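Local coordinates for light Chain (Clostridium botulinum, PDB 6BVD), which is the zinc-dependent protease domain of a mosaic botulinum neurotoxin, which probably cleaves a neuronal SNARE protein and so blocks neurotransmitter release, at residues Y238-N250 with I277-V290. Numbering follows the deposited sequence.
Sequences YGTYITEYKITPN and IVPQSIQSQLYNKV. With ACT (acetate ion), chain F.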
# COMPACT_ATOMS: atom_id res chain seq x y z
N TYR A 238 -2.16 -16.44 24.82
CA TYR A 238 -1.32 -17.48 25.40
C TYR A 238 -1.55 -17.67 26.91
O TYR A 238 -0.90 -18.51 27.55
CB TYR A 238 0.18 -17.18 25.10
CG TYR A 238 0.62 -17.71 23.75
CD1 TYR A 238 0.91 -19.07 23.57
CD2 TYR A 238 0.74 -16.86 22.65
CE1 TYR A 238 1.34 -19.56 22.29
CE2 TYR A 238 1.14 -17.34 21.40
CZ TYR A 238 1.46 -18.68 21.22
OH TYR A 238 1.88 -19.11 19.96
N GLY A 239 -2.47 -16.89 27.50
CA GLY A 239 -2.82 -17.06 28.90
C GLY A 239 -1.70 -16.62 29.87
O GLY A 239 -1.64 -17.11 31.01
N THR A 240 -0.80 -15.74 29.40
CA THR A 240 0.32 -15.23 30.24
C THR A 240 0.06 -13.80 30.70
O THR A 240 0.95 -13.15 31.28
CB THR A 240 1.68 -15.20 29.46
OG1 THR A 240 1.61 -14.17 28.48
CG2 THR A 240 1.95 -16.54 28.73
N TYR A 241 -1.15 -13.30 30.46
CA TYR A 241 -1.50 -11.92 30.76
C TYR A 241 -1.44 -11.61 32.26
O TYR A 241 -1.93 -12.38 33.08
CB TYR A 241 -2.89 -11.62 30.20
CG TYR A 241 -3.40 -10.20 30.18
CD1 TYR A 241 -3.35 -9.45 29.01
CD2 TYR A 241 -3.99 -9.62 31.31
CE1 TYR A 241 -3.84 -8.16 28.96
CE2 TYR A 241 -4.49 -8.33 31.27
CZ TYR A 241 -4.41 -7.61 30.10
OH TYR A 241 -4.89 -6.32 30.04
N ILE A 242 -0.79 -10.50 32.62
CA ILE A 242 -0.80 -10.09 34.04
C ILE A 242 -1.25 -8.65 34.28
O ILE A 242 -1.12 -7.78 33.42
CB ILE A 242 0.59 -10.30 34.72
CG1 ILE A 242 1.73 -9.59 33.95
CG2 ILE A 242 0.92 -11.77 34.78
CD1 ILE A 242 3.10 -9.60 34.74
N THR A 243 -1.81 -8.42 35.48
CA THR A 243 -2.14 -7.09 35.95
C THR A 243 -1.32 -6.68 37.21
O THR A 243 -1.25 -5.49 37.52
CB THR A 243 -3.64 -7.00 36.32
OG1 THR A 243 -3.90 -7.98 37.33
CG2 THR A 243 -4.54 -7.26 35.09
N GLU A 244 -0.76 -7.64 37.94
CA GLU A 244 -0.07 -7.30 39.21
C GLU A 244 1.43 -7.33 39.00
O GLU A 244 1.88 -6.92 37.94
CB GLU A 244 -0.51 -8.24 40.32
CG GLU A 244 -2.04 -8.33 40.43
CD GLU A 244 -2.69 -6.94 40.57
OE1 GLU A 244 -2.22 -6.17 41.42
OE2 GLU A 244 -3.66 -6.63 39.84
N TYR A 245 2.22 -7.79 39.97
CA TYR A 245 3.70 -7.72 39.79
C TYR A 245 4.12 -6.27 39.48
O TYR A 245 4.92 -6.00 38.57
CB TYR A 245 4.16 -8.68 38.65
CG TYR A 245 3.70 -10.09 38.88
CD1 TYR A 245 4.44 -10.95 39.66
CD2 TYR A 245 2.48 -10.55 38.36
CE1 TYR A 245 4.01 -12.24 39.91
CE2 TYR A 245 2.06 -11.84 38.60
CZ TYR A 245 2.82 -12.67 39.37
OH TYR A 245 2.41 -13.95 39.62
N LYS A 246 3.57 -5.32 40.24
CA LYS A 246 3.77 -3.89 39.95
C LYS A 246 5.09 -3.39 40.55
O LYS A 246 5.46 -3.80 41.66
CB LYS A 246 2.60 -3.08 40.48
CG LYS A 246 1.26 -3.38 39.81
CD LYS A 246 0.15 -2.49 40.37
CE LYS A 246 -1.17 -2.75 39.63
NZ LYS A 246 -2.25 -1.82 40.01
N ILE A 247 5.81 -2.54 39.82
CA ILE A 247 7.12 -2.08 40.28
C ILE A 247 7.34 -0.62 39.96
O ILE A 247 6.64 -0.03 39.13
CB ILE A 247 8.30 -2.92 39.64
CG1 ILE A 247 8.24 -2.85 38.11
CG2 ILE A 247 8.23 -4.38 40.09
CD1 ILE A 247 9.34 -3.69 37.41
N THR A 248 8.35 -0.04 40.63
CA THR A 248 8.89 1.26 40.30
C THR A 248 10.37 1.06 39.89
O THR A 248 10.96 0.02 40.16
CB THR A 248 8.79 2.26 41.49
OG1 THR A 248 9.30 1.61 42.65
CG2 THR A 248 7.32 2.66 41.75
N PRO A 249 10.94 2.02 39.16
CA PRO A 249 12.34 1.80 38.76
C PRO A 249 13.34 2.02 39.94
O PRO A 249 12.99 2.69 40.91
CB PRO A 249 12.55 2.82 37.63
CG PRO A 249 11.58 3.89 37.91
CD PRO A 249 10.37 3.23 38.56
N ASN A 250 14.54 1.43 39.86
CA ASN A 250 15.59 1.64 40.86
C ASN A 250 16.05 3.09 40.93
O ASN A 250 16.12 3.69 41.99
CB ASN A 250 16.81 0.75 40.53
CG ASN A 250 17.97 0.90 41.53
OD1 ASN A 250 17.79 0.97 42.75
ND2 ASN A 250 19.19 1.02 40.98
N ILE A 277 14.60 -3.41 34.11
CA ILE A 277 13.86 -2.80 35.21
C ILE A 277 13.09 -3.87 36.02
O ILE A 277 12.95 -3.77 37.25
CB ILE A 277 12.90 -1.73 34.66
CG1 ILE A 277 13.73 -0.60 34.03
CG2 ILE A 277 12.01 -1.18 35.76
CD1 ILE A 277 12.93 0.46 33.31
N VAL A 278 12.62 -4.91 35.35
CA VAL A 278 11.91 -5.97 36.06
C VAL A 278 12.91 -6.83 36.80
O VAL A 278 13.81 -7.40 36.17
CB VAL A 278 11.08 -6.87 35.10
CG1 VAL A 278 10.23 -7.91 35.89
CG2 VAL A 278 10.20 -6.01 34.25
N PRO A 279 12.78 -6.92 38.15
CA PRO A 279 13.67 -7.72 38.99
C PRO A 279 13.74 -9.17 38.57
O PRO A 279 12.71 -9.79 38.20
CB PRO A 279 13.03 -7.61 40.38
CG PRO A 279 12.29 -6.31 40.36
CD PRO A 279 11.81 -6.14 38.95
N GLN A 280 14.93 -9.74 38.71
CA GLN A 280 15.18 -11.14 38.37
C GLN A 280 14.21 -12.13 39.04
O GLN A 280 13.82 -13.14 38.42
CB GLN A 280 16.60 -11.52 38.78
CG GLN A 280 17.13 -12.66 37.98
CD GLN A 280 17.10 -12.32 36.50
OE1 GLN A 280 16.41 -12.97 35.71
NE2 GLN A 280 17.82 -11.26 36.13
N SER A 281 13.87 -11.88 40.31
CA SER A 281 12.97 -12.77 41.05
C SER A 281 11.56 -12.76 40.47
O SER A 281 10.87 -13.79 40.48
CB SER A 281 12.93 -12.41 42.54
OG SER A 281 12.81 -11.02 42.72
N ILE A 282 11.10 -11.60 40.02
CA ILE A 282 9.80 -11.50 39.34
C ILE A 282 9.88 -12.17 37.96
O ILE A 282 8.96 -12.88 37.55
CB ILE A 282 9.33 -10.04 39.17
CG1 ILE A 282 8.86 -9.50 40.52
CG2 ILE A 282 8.17 -9.91 38.15
CD1 ILE A 282 8.30 -8.12 40.41
N GLN A 283 10.98 -11.98 37.25
CA GLN A 283 11.11 -12.65 35.95
C GLN A 283 11.07 -14.18 36.09
O GLN A 283 10.44 -14.87 35.26
CB GLN A 283 12.40 -12.22 35.25
CG GLN A 283 12.45 -10.74 34.91
CD GLN A 283 13.52 -10.41 33.88
OE1 GLN A 283 13.66 -11.12 32.89
NE2 GLN A 283 14.28 -9.33 34.11
N SER A 284 11.66 -14.71 37.16
CA SER A 284 11.59 -16.15 37.42
C SER A 284 10.20 -16.60 37.90
O SER A 284 9.74 -17.69 37.54
CB SER A 284 12.65 -16.56 38.43
OG SER A 284 13.95 -16.45 37.85
N GLN A 285 9.55 -15.77 38.71
CA GLN A 285 8.17 -16.08 39.13
C GLN A 285 7.22 -16.25 37.92
O GLN A 285 6.45 -17.23 37.85
CB GLN A 285 7.62 -14.99 40.04
CG GLN A 285 7.84 -15.21 41.50
CD GLN A 285 7.23 -14.09 42.31
OE1 GLN A 285 7.26 -12.92 41.90
NE2 GLN A 285 6.66 -14.43 43.46
N LEU A 286 7.26 -15.28 37.00
CA LEU A 286 6.40 -15.33 35.80
C LEU A 286 6.67 -16.56 34.95
O LEU A 286 5.75 -17.22 34.48
CB LEU A 286 6.56 -14.06 34.97
CG LEU A 286 6.17 -12.78 35.73
CD1 LEU A 286 6.43 -11.58 34.87
CD2 LEU A 286 4.69 -12.80 36.15
N TYR A 287 7.95 -16.85 34.73
CA TYR A 287 8.36 -18.02 33.99
C TYR A 287 7.84 -19.31 34.64
O TYR A 287 7.34 -20.21 33.95
CB TYR A 287 9.88 -18.05 33.86
CG TYR A 287 10.45 -19.16 32.98
CD1 TYR A 287 10.76 -18.93 31.64
CD2 TYR A 287 10.76 -20.41 33.53
CE1 TYR A 287 11.30 -19.94 30.84
CE2 TYR A 287 11.31 -21.42 32.74
CZ TYR A 287 11.58 -21.18 31.40
OH TYR A 287 12.13 -22.19 30.63
N ASN A 288 7.98 -19.41 35.96
CA ASN A 288 7.52 -20.61 36.64
C ASN A 288 6.00 -20.70 36.74
O ASN A 288 5.44 -21.81 36.76
CB ASN A 288 8.16 -20.72 38.02
CG ASN A 288 9.63 -21.04 37.93
OD1 ASN A 288 10.04 -21.84 37.08
ND2 ASN A 288 10.45 -20.38 38.76
N LYS A 289 5.32 -19.57 36.80
CA LYS A 289 3.86 -19.58 36.80
C LYS A 289 3.34 -20.13 35.46
O LYS A 289 2.46 -21.00 35.44
CB LYS A 289 3.29 -18.19 37.05
CG LYS A 289 1.76 -18.12 36.97
CD LYS A 289 1.27 -16.69 37.06
CE LYS A 289 1.96 -15.79 35.97
NZ LYS A 289 1.40 -15.87 34.55
N VAL A 290 3.89 -19.62 34.35
CA VAL A 290 3.43 -20.05 33.02
C VAL A 290 3.71 -21.53 32.82
O VAL A 290 2.87 -22.26 32.28
CB VAL A 290 4.06 -19.23 31.85
CG1 VAL A 290 3.58 -19.78 30.46
CG2 VAL A 290 3.73 -17.75 31.97
C ACT F . 0.21 -8.19 29.63
O ACT F . 0.44 -9.26 30.24
OXT ACT F . 0.71 -7.99 28.50
CH3 ACT F . -0.68 -7.14 30.25
O HOH W 1 0.30 -18.21 33.10
O HOH W 2 2.96 -14.23 33.04
O HOH W 3 -0.99 -14.60 34.58
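Lys289 NZ is gripped by three waters, each of which donates in turn to a backbone carbonyl across the contact: Gly239 O, Thr240 O and Tyr241 O. The waters bound to Thr240 O and Tyr241 O lie 2.7 Å from Lys289 NZ; with the third they tie the ammonium to three successive carbonyls of the chain that leaves the zinc-binding HExxH helix, 222-237, of this clostridial neurotoxin protease. That helix ends in a Schellman motif at Gly239, and the chain then runs along helix 280-301. Lys289 bends at its last two torsions (chi3 55°, chi4 80°), which curls the amine back to the waters, while its CD passes 3.9 Å from Tyr245 OH. No direct hydrogen bond joins the two segments; apart from the bridging waters they meet mostly through apolar groups. Leu286 puts CD2 over the centre of the Tyr245 ring in a CH-pi contact, 3.6 Å from the centroid and 6° off the normal. Gln285 OE1 comes to the edge of the same ring, its amide plane almost perpendicular to the ring. The other branch of Leu286, CD1, joins CD2 against Ile242 CD1, whose side chain crosses the leucine at about a right angle. Ile242 N in turn donates to acetate O at 3.0 Å; this ion, probably from the crystallisation liquor, is also hydrogen-bonded to ND1 of His235 and ND1 of the zinc ligand His232. Farther along, strand 246-247 pairs with 262-263, and Ile247 turns toward the start of the helix, where Pro279 is the N-cap residue. Gln283 NE2 reaches back to Val278 O, bracing that turn at 2.9 Å. Ile247 CG2 packs on Ile282 CD1, while its CD1 ends against Pro279 CD and lies 3.7 Å from Val278 CA.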